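Local atomic coordinates of pectate lyase (PDB entry 4U4B), a protein that probably cleaves polygalacturonate and methylated pectins internally by calcium-dependent beta-elimination, leaving oligosaccharides with unsaturated galacturonosyl ends. Residues A[49-54]-A[64-69]; A[85-90]-A[104-109]; A[227-232]-A[251-256]. All coordinates share one frame; numbering follows the deposited sequence.

Contact 1: A[49-54]-A[64-69]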
# COMPACT_ATOMS: atom_id res chain seq x y z
N GLN A 49 -4.09 10.08 16.81
CA GLN A 49 -4.78 10.64 15.65
C GLN A 49 -6.27 10.38 15.78
O GLN A 49 -6.69 9.31 16.23
CB GLN A 49 -4.27 10.04 14.33
CG GLN A 49 -2.77 10.12 14.14
CD GLN A 49 -2.35 9.51 12.81
OE1 GLN A 49 -2.31 10.19 11.79
NE2 GLN A 49 -2.05 8.22 12.83
N ASP A 50 -7.07 11.37 15.41
CA ASP A 50 -8.51 11.26 15.49
C ASP A 50 -9.11 11.27 14.11
O ASP A 50 -8.76 12.12 13.29
CB ASP A 50 -9.11 12.41 16.30
CG ASP A 50 -8.80 12.31 17.77
OD1 ASP A 50 -8.83 11.18 18.33
OD2 ASP A 50 -8.53 13.37 18.36
N VAL A 51 -10.02 10.35 13.87
CA VAL A 51 -10.78 10.33 12.65
C VAL A 51 -12.19 10.84 12.90
O VAL A 51 -12.91 10.30 13.74
CB VAL A 51 -10.86 8.91 12.05
CG1 VAL A 51 -11.66 8.94 10.77
CG2 VAL A 51 -9.47 8.35 11.81
N TYR A 52 -12.57 11.89 12.16
CA TYR A 52 -13.90 12.47 12.21
C TYR A 52 -14.69 12.22 10.94
O TYR A 52 -14.15 12.23 9.82
CB TYR A 52 -13.84 13.97 12.44
CG TYR A 52 -13.27 14.35 13.78
CD1 TYR A 52 -14.10 14.53 14.88
CD2 TYR A 52 -11.90 14.52 13.95
CE1 TYR A 52 -13.57 14.85 16.12
CE2 TYR A 52 -11.37 14.86 15.17
CZ TYR A 52 -12.20 15.02 16.25
OH TYR A 52 -11.66 15.36 17.46
N ARG A 53 -15.98 12.02 11.12
CA ARG A 53 -16.90 11.84 10.01
C ARG A 53 -18.18 12.63 10.22
O ARG A 53 -18.79 12.58 11.30
CB ARG A 53 -17.23 10.37 9.82
CG ARG A 53 -18.08 10.10 8.60
CD ARG A 53 -18.49 8.65 8.54
NE ARG A 53 -19.54 8.35 9.51
CZ ARG A 53 -19.86 7.12 9.89
NH1 ARG A 53 -19.19 6.08 9.40
NH2 ARG A 53 -20.85 6.93 10.78
N SER A 54 -18.58 13.35 9.19
CA SER A 54 -19.84 14.06 9.24
C SER A 54 -20.74 13.63 8.09
O SER A 54 -20.26 13.23 7.02
CB SER A 54 -19.62 15.57 9.19
OG SER A 54 -20.86 16.24 9.12
N LYS A 64 -16.45 11.76 16.16
CA LYS A 64 -15.23 10.99 16.19
C LYS A 64 -15.57 9.52 15.99
O LYS A 64 -16.33 8.93 16.78
CB LYS A 64 -14.46 11.21 17.49
CG LYS A 64 -13.03 10.64 17.44
CD LYS A 64 -12.30 10.77 18.78
CE LYS A 64 -11.96 12.21 19.11
NZ LYS A 64 -10.86 12.26 20.13
N ILE A 65 -15.03 8.92 14.93
CA ILE A 65 -15.31 7.52 14.64
C ILE A 65 -14.09 6.63 14.85
O ILE A 65 -14.21 5.40 14.79
CB ILE A 65 -15.84 7.31 13.20
CG1 ILE A 65 -14.74 7.61 12.17
CG2 ILE A 65 -17.09 8.15 12.95
CD1 ILE A 65 -15.13 7.23 10.77
N ALA A 66 -12.93 7.21 15.10
CA ALA A 66 -11.77 6.38 15.40
C ALA A 66 -10.73 7.11 16.23
O ALA A 66 -10.55 8.31 16.08
CB ALA A 66 -11.12 5.86 14.10
N GLU A 67 -10.05 6.36 17.08
CA GLU A 67 -8.89 6.85 17.80
C GLU A 67 -7.72 5.95 17.50
O GLU A 67 -7.67 4.82 17.95
CB GLU A 67 -9.16 6.92 19.31
CG GLU A 67 -9.89 8.19 19.69
CD GLU A 67 -10.34 8.20 21.14
OE1 GLU A 67 -9.87 7.36 21.92
OE2 GLU A 67 -11.16 9.06 21.49
N LEU A 68 -6.78 6.48 16.72
CA LEU A 68 -5.68 5.69 16.18
C LEU A 68 -4.36 5.99 16.88
O LEU A 68 -4.24 7.02 17.56
CB LEU A 68 -5.54 5.97 14.69
CG LEU A 68 -6.84 5.86 13.89
CD1 LEU A 68 -6.59 6.22 12.44
CD2 LEU A 68 -7.38 4.46 14.00
N ASN A 69 -3.38 5.10 16.72
CA ASN A 69 -2.03 5.36 17.21
C ASN A 69 -1.36 6.42 16.34
O ASN A 69 -2.00 7.00 15.46
CB ASN A 69 -1.20 4.07 17.25
CG ASN A 69 -1.07 3.39 15.89
OD1 ASN A 69 -1.09 4.04 14.84
ND2 ASN A 69 -0.93 2.07 15.91
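Val51 fits its side chain among those of Ile65, Ala66 and Leu68. Its two methyls fork apart: CG1, anti to the backbone N (chi1 -180°), lies 3.6 Å from Ile65 CG1, while CG2 reaches Leu68 CD1 at 3.6 Å. The small Ala66 CB makes a dip between these two larger side chains, and Val51 CB lies alongside it at 3.7 Å. Leu37 of strand 35-41 packs on Val51, and Phe75 of strand 74-77 on Ile65, Ala66 and Leu68. Beyond this patch, the CG2 methyl of Ile65 rests over one face of the Arg53 guanidinium, whose NH1 is held by Asp77 and Thr79. At the other end Gln49 NE2, on the face of Val51, gives a nearly straight bond (169°) to Asn69 O and a second bond to Asp72 O.

The other face is polar. Lys64 bends at chi3 (-70°) and passes across the Tyr52 side chain, its CE 3.6 Å from Tyr52 OH, before NZ meets Asp50 OD1 at 2.9 Å in a salt bridge; Glu67 joins more weakly.

Ile65 and Ala66 both face Val51, whose O accepts Ile65 N at 2.8 Å and, weakly, Ala66 N: a classic beta bulge in an antiparallel hairpin.

Contact 2: A[85-90]-A[104-109]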
# COMPACT_ATOMS: atom_id res chain seq x y z
N ASP A 85 -23.72 10.47 1.17
CA ASP A 85 -22.45 11.20 1.14
C ASP A 85 -21.89 11.39 2.54
O ASP A 85 -22.63 11.68 3.48
CB ASP A 85 -22.62 12.57 0.49
CG ASP A 85 -22.84 12.48 -1.00
OD1 ASP A 85 -22.55 11.43 -1.60
OD2 ASP A 85 -23.29 13.49 -1.58
N TYR A 86 -20.57 11.25 2.69
CA TYR A 86 -19.95 11.56 3.97
C TYR A 86 -18.75 12.46 3.79
O TYR A 86 -18.12 12.48 2.72
CB TYR A 86 -19.52 10.30 4.72
CG TYR A 86 -20.66 9.45 5.21
CD1 TYR A 86 -21.12 9.54 6.53
CD2 TYR A 86 -21.27 8.53 4.38
CE1 TYR A 86 -22.16 8.75 6.98
CE2 TYR A 86 -22.33 7.74 4.82
CZ TYR A 86 -22.76 7.86 6.12
OH TYR A 86 -23.80 7.06 6.55
N TRP A 87 -18.42 13.18 4.85
CA TRP A 87 -17.22 14.00 4.87
C TRP A 87 -16.31 13.53 5.99
O TRP A 87 -16.78 13.19 7.09
CB TRP A 87 -17.59 15.48 5.03
CG TRP A 87 -18.16 16.10 3.79
CD1 TRP A 87 -17.53 16.96 2.93
CD2 TRP A 87 -19.48 15.90 3.26
NE1 TRP A 87 -18.37 17.31 1.91
CE2 TRP A 87 -19.57 16.68 2.08
CE3 TRP A 87 -20.58 15.15 3.67
CZ2 TRP A 87 -20.74 16.72 1.31
CZ3 TRP A 87 -21.73 15.19 2.90
CH2 TRP A 87 -21.80 15.97 1.72
N TYR A 88 -15.01 13.52 5.72
CA TYR A 88 -14.02 13.05 6.69
C TYR A 88 -12.88 14.05 6.93
O TYR A 88 -12.50 14.81 6.03
CB TYR A 88 -13.40 11.73 6.22
CG TYR A 88 -14.35 10.56 6.07
CD1 TYR A 88 -15.07 10.37 4.90
CD2 TYR A 88 -14.49 9.62 7.09
CE1 TYR A 88 -15.92 9.30 4.75
CE2 TYR A 88 -15.34 8.53 6.95
CZ TYR A 88 -16.06 8.37 5.78
OH TYR A 88 -16.90 7.29 5.63
N TRP A 89 -12.32 13.98 8.13
CA TRP A 89 -11.15 14.74 8.56
C TRP A 89 -10.32 13.86 9.46
O TRP A 89 -10.86 13.07 10.24
CB TRP A 89 -11.53 16.01 9.34
CG TRP A 89 -12.30 17.02 8.57
CD1 TRP A 89 -11.79 18.10 7.92
CD2 TRP A 89 -13.71 17.05 8.38
NE1 TRP A 89 -12.80 18.81 7.33
CE2 TRP A 89 -13.99 18.18 7.58
CE3 TRP A 89 -14.77 16.24 8.79
CZ2 TRP A 89 -15.29 18.52 7.19
CZ3 TRP A 89 -16.06 16.57 8.39
CH2 TRP A 89 -16.31 17.70 7.61
N VAL A 90 -9.01 14.00 9.37
CA VAL A 90 -8.10 13.33 10.29
C VAL A 90 -7.29 14.40 11.00
O VAL A 90 -6.69 15.25 10.35
CB VAL A 90 -7.18 12.34 9.55
CG1 VAL A 90 -6.09 11.84 10.46
CG2 VAL A 90 -8.01 11.18 8.97
N ALA A 104 -10.50 18.44 4.33
CA ALA A 104 -11.68 17.57 4.20
C ALA A 104 -11.53 16.60 3.03
O ALA A 104 -11.05 16.96 1.95
CB ALA A 104 -12.95 18.39 4.03
N ALA A 105 -11.94 15.35 3.23
CA ALA A 105 -12.12 14.42 2.13
C ALA A 105 -13.56 13.94 2.14
O ALA A 105 -14.16 13.83 3.20
CB ALA A 105 -11.15 13.26 2.23
N SER A 106 -14.13 13.67 0.97
CA SER A 106 -15.56 13.39 0.88
C SER A 106 -15.92 12.41 -0.22
O SER A 106 -15.19 12.26 -1.21
CB SER A 106 -16.32 14.70 0.66
OG SER A 106 -17.72 14.46 0.57
N THR A 107 -17.06 11.75 -0.08
CA THR A 107 -17.55 10.88 -1.15
C THR A 107 -18.47 11.67 -2.07
O THR A 107 -18.86 11.18 -3.12
CB THR A 107 -18.27 9.63 -0.61
OG1 THR A 107 -19.30 10.03 0.31
CG2 THR A 107 -17.30 8.75 0.13
N ALA A 108 -18.82 12.88 -1.67
CA ALA A 108 -19.53 13.79 -2.56
C ALA A 108 -18.57 14.30 -3.63
O ALA A 108 -17.36 14.25 -3.44
CB ALA A 108 -20.12 14.93 -1.76
N PRO A 109 -19.09 14.80 -4.77
CA PRO A 109 -18.21 15.38 -5.80
C PRO A 109 -17.35 16.49 -5.23
O PRO A 109 -17.75 17.17 -4.28
CB PRO A 109 -19.19 15.95 -6.83
CG PRO A 109 -20.47 15.25 -6.60
CD PRO A 109 -20.52 14.85 -5.16
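Ala104 lays its methyl against the indole of Trp89, CB standing 3.3 Å from Trp89 NE1 and also touching CE2. Next, Ala105 forms a hydrogen-bonded antiparallel pair with Tyr88: Tyr88 N gives a short 2.7 Å bond to Ala105 O, and Ala105 N returns one to Tyr88 O. Ala105 O also lies at the edge of the Tyr88 ring, in its plane; the tyrosine hydroxyl at the other end is bonded to Asp77.

Ser106 faces Trp87 in a non-hydrogen-bonded pair, and its side chain lies over the indole. CB is 3.7 Å from the centroid of the five-membered ring, a CH-pi contact, with OG above the same face toward the rim. With OG anti to the backbone N (chi1 180°), the hydroxyl can donate to Tyr86 O at 3.0 Å from above the carbonyl plane while accepting Ala108 N. The latter bond makes an ST turn, and with it the edge strand of this four-stranded antiparallel sheet gives way to loop.

Thr107 continues the link without strand pairing. Its N bonds to Tyr86 O, which thus has two donors, and its OG1, placed between backbone N and carbonyl carbon (chi1 53°), accepts Tyr86 N at 3.0 Å and 166°. Ala108 then turns its CB into the corner between Asp85 OD2 and Trp87 CZ2, 3.5 Å from the first and 3.6 Å from the second.

Contact 3: A[227-232]-A[251-256]. With SO4 (sulfate ion), chain B.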
# COMPACT_ATOMS: atom_id res chain seq x y z
N LYS A 227 0.74 -9.72 -7.45
CA LYS A 227 1.62 -9.64 -6.29
C LYS A 227 1.82 -8.17 -5.97
O LYS A 227 2.52 -7.46 -6.68
CB LYS A 227 2.97 -10.32 -6.56
CG LYS A 227 2.92 -11.84 -6.62
CD LYS A 227 3.41 -12.33 -7.94
CE LYS A 227 2.78 -13.66 -8.28
NZ LYS A 227 3.43 -14.27 -9.48
N VAL A 228 1.17 -7.71 -4.90
CA VAL A 228 1.04 -6.28 -4.68
C VAL A 228 2.42 -5.64 -4.57
O VAL A 228 2.73 -4.72 -5.31
CB VAL A 228 0.21 -5.99 -3.43
CG1 VAL A 228 0.02 -4.49 -3.27
CG2 VAL A 228 -1.11 -6.69 -3.54
N LEU A 229 3.26 -6.19 -3.70
CA LEU A 229 4.65 -5.78 -3.58
C LEU A 229 5.57 -6.88 -4.11
O LEU A 229 5.52 -8.01 -3.63
CB LEU A 229 5.00 -5.45 -2.14
CG LEU A 229 4.02 -4.47 -1.50
CD1 LEU A 229 4.37 -4.23 -0.02
CD2 LEU A 229 3.98 -3.16 -2.29
N GLN A 230 6.40 -6.55 -5.10
CA GLN A 230 7.33 -7.52 -5.67
C GLN A 230 8.76 -7.08 -5.41
O GLN A 230 9.08 -5.91 -5.58
CB GLN A 230 7.06 -7.68 -7.17
CG GLN A 230 8.03 -8.63 -7.88
CD GLN A 230 7.57 -10.08 -7.85
OE1 GLN A 230 6.41 -10.37 -7.56
NE2 GLN A 230 8.47 -11.00 -8.17
N GLN A 231 9.62 -8.00 -5.00
CA GLN A 231 11.02 -7.67 -4.75
C GLN A 231 11.93 -8.50 -5.65
O GLN A 231 11.95 -9.73 -5.56
CB GLN A 231 11.35 -7.90 -3.27
CG GLN A 231 12.59 -7.19 -2.75
CD GLN A 231 12.49 -6.92 -1.26
OE1 GLN A 231 11.43 -6.54 -0.78
NE2 GLN A 231 13.57 -7.14 -0.52
N ASN A 232 12.69 -7.83 -6.51
CA ASN A 232 13.60 -8.54 -7.42
C ASN A 232 15.09 -8.30 -7.13
O ASN A 232 15.93 -9.14 -7.45
CB ASN A 232 13.29 -8.16 -8.87
CG ASN A 232 11.87 -8.52 -9.27
OD1 ASN A 232 11.22 -9.32 -8.60
ND2 ASN A 232 11.39 -7.95 -10.36
N GLY A 251 -3.43 -11.92 -4.97
CA GLY A 251 -2.67 -13.15 -4.92
C GLY A 251 -1.74 -13.19 -3.74
O GLY A 251 -1.88 -14.03 -2.86
N LYS A 252 -0.79 -12.27 -3.71
CA LYS A 252 0.11 -12.15 -2.57
C LYS A 252 0.26 -10.70 -2.19
O LYS A 252 0.13 -9.82 -3.03
CB LYS A 252 1.49 -12.75 -2.88
CG LYS A 252 1.47 -14.23 -3.26
CD LYS A 252 2.88 -14.83 -3.29
CE LYS A 252 2.83 -16.35 -3.56
NZ LYS A 252 2.39 -16.65 -4.95
N LEU A 253 0.56 -10.43 -0.93
CA LEU A 253 0.82 -9.05 -0.56
C LEU A 253 2.26 -8.68 -0.94
O LEU A 253 2.51 -7.59 -1.46
CB LEU A 253 0.57 -8.83 0.94
CG LEU A 253 0.65 -7.40 1.46
CD1 LEU A 253 -0.21 -7.26 2.71
CD2 LEU A 253 2.09 -7.02 1.78
N TRP A 254 3.18 -9.57 -0.63
CA TRP A 254 4.60 -9.37 -0.92
C TRP A 254 5.24 -10.66 -1.41
O TRP A 254 4.97 -11.73 -0.86
CB TRP A 254 5.33 -8.86 0.31
CG TRP A 254 6.80 -8.64 0.09
CD1 TRP A 254 7.40 -7.51 -0.38
CD2 TRP A 254 7.86 -9.58 0.35
NE1 TRP A 254 8.76 -7.68 -0.43
CE2 TRP A 254 9.07 -8.94 0.01
CE3 TRP A 254 7.89 -10.90 0.83
CZ2 TRP A 254 10.31 -9.58 0.14
CZ3 TRP A 254 9.12 -11.52 0.96
CH2 TRP A 254 10.31 -10.87 0.61
N ARG A 255 6.12 -10.56 -2.40
CA ARG A 255 6.77 -11.75 -2.96
C ARG A 255 8.22 -11.47 -3.35
O ARG A 255 8.50 -10.60 -4.18
CB ARG A 255 5.99 -12.26 -4.17
CG ARG A 255 6.60 -13.48 -4.88
CD ARG A 255 6.78 -14.69 -3.96
NE ARG A 255 6.96 -15.92 -4.73
CZ ARG A 255 7.99 -16.74 -4.63
NH1 ARG A 255 8.97 -16.49 -3.78
NH2 ARG A 255 8.04 -17.83 -5.39
N SER A 256 9.14 -12.20 -2.74
CA SER A 256 10.50 -12.27 -3.24
C SER A 256 10.45 -13.04 -4.54
O SER A 256 9.87 -14.13 -4.58
CB SER A 256 11.44 -12.94 -2.24
OG SER A 256 12.74 -13.08 -2.78
S SO4 B . 4.79 -16.32 -7.53
O1 SO4 B . 5.54 -15.25 -8.20
O2 SO4 B . 4.33 -15.84 -6.23
O3 SO4 B . 3.64 -16.71 -8.34
O4 SO4 B . 5.64 -17.50 -7.34
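Lys227, Lys252 and Arg255 extend side by side from one face of two parallel strands and close round a sulfate ion, probably taken from the crystallisation liquor. Arg255 shows how the site is built. Its CB rests against Lys227 CG and Gln230 OE1 of the adjacent strand. CG leaves anti to the backbone N, and the bend at chi2 (58°) turns the chain along the sulfate, where CG and CD each come to 3.5 Å from sulfate O2. NE donates to sulfate O2 at 3.0 Å, close to the guanidinium plane, and more weakly to O4. At the tip NH2 bonds to sulfate O4 at 3.1 Å and also to Ser325 OG, while NH1 turns to Asn287; Phe315 adds a cation-pi contact. Across the sulfate from Arg255 NE, Lys227 NZ bridges sulfate O1 and O3, 2.7 Å from each; Lys252 NZ comes from a third direction to O2, at a distance too short to be trusted in detail.

The opposite face mixes apolar packing with buried polar groups. Leu229 CB meets the Trp254 ring at its edge, 3.6 Å from CD1. Farther along that edge, Trp254 NE1 donates to Gln231 OE1 at 2.9 Å, nearly in the indole plane but from above the amide's carbonyl plane; Thr238 is bonded to the same oxygen, and the Gln231 amide stands at 78° to the ring. Backbone bonds join successive rungs of the parallel beta-helix typical of pectate lyases.

The sulfate's negative charge probably offsets much of the cost of bringing two lysines and an arginine together. In this crystal the cluster binds an anion; it may be suited to carboxylates of a polygalacturonate chain, a role the sulfate alone does not establish.

Contacts 1 and 2 belong to one small antiparallel sheet, their centres 13 Å apart. Strands 46-54 and 87-94 are its central neighbours: Ser54 N lies 2.8 Å from Trp87 O, and Tyr52 N is equally far from Trp89 O, both probable hydrogen bonds. Arg53 also packs its CD on the rings of Tyr86 and Tyr88. Contact 3 lies across the chain's centre in the beta-helix, its centre about 31 Å from that of contact 1 and 32 Å from that of contact 2. It holds the sulfate and, unlike contacts 1 and 2, adjoins the calcium site: the Val228 side chain is about 5 Å from that of Ile195 and 6 Å from that of Asn216, both calcium-binding residues.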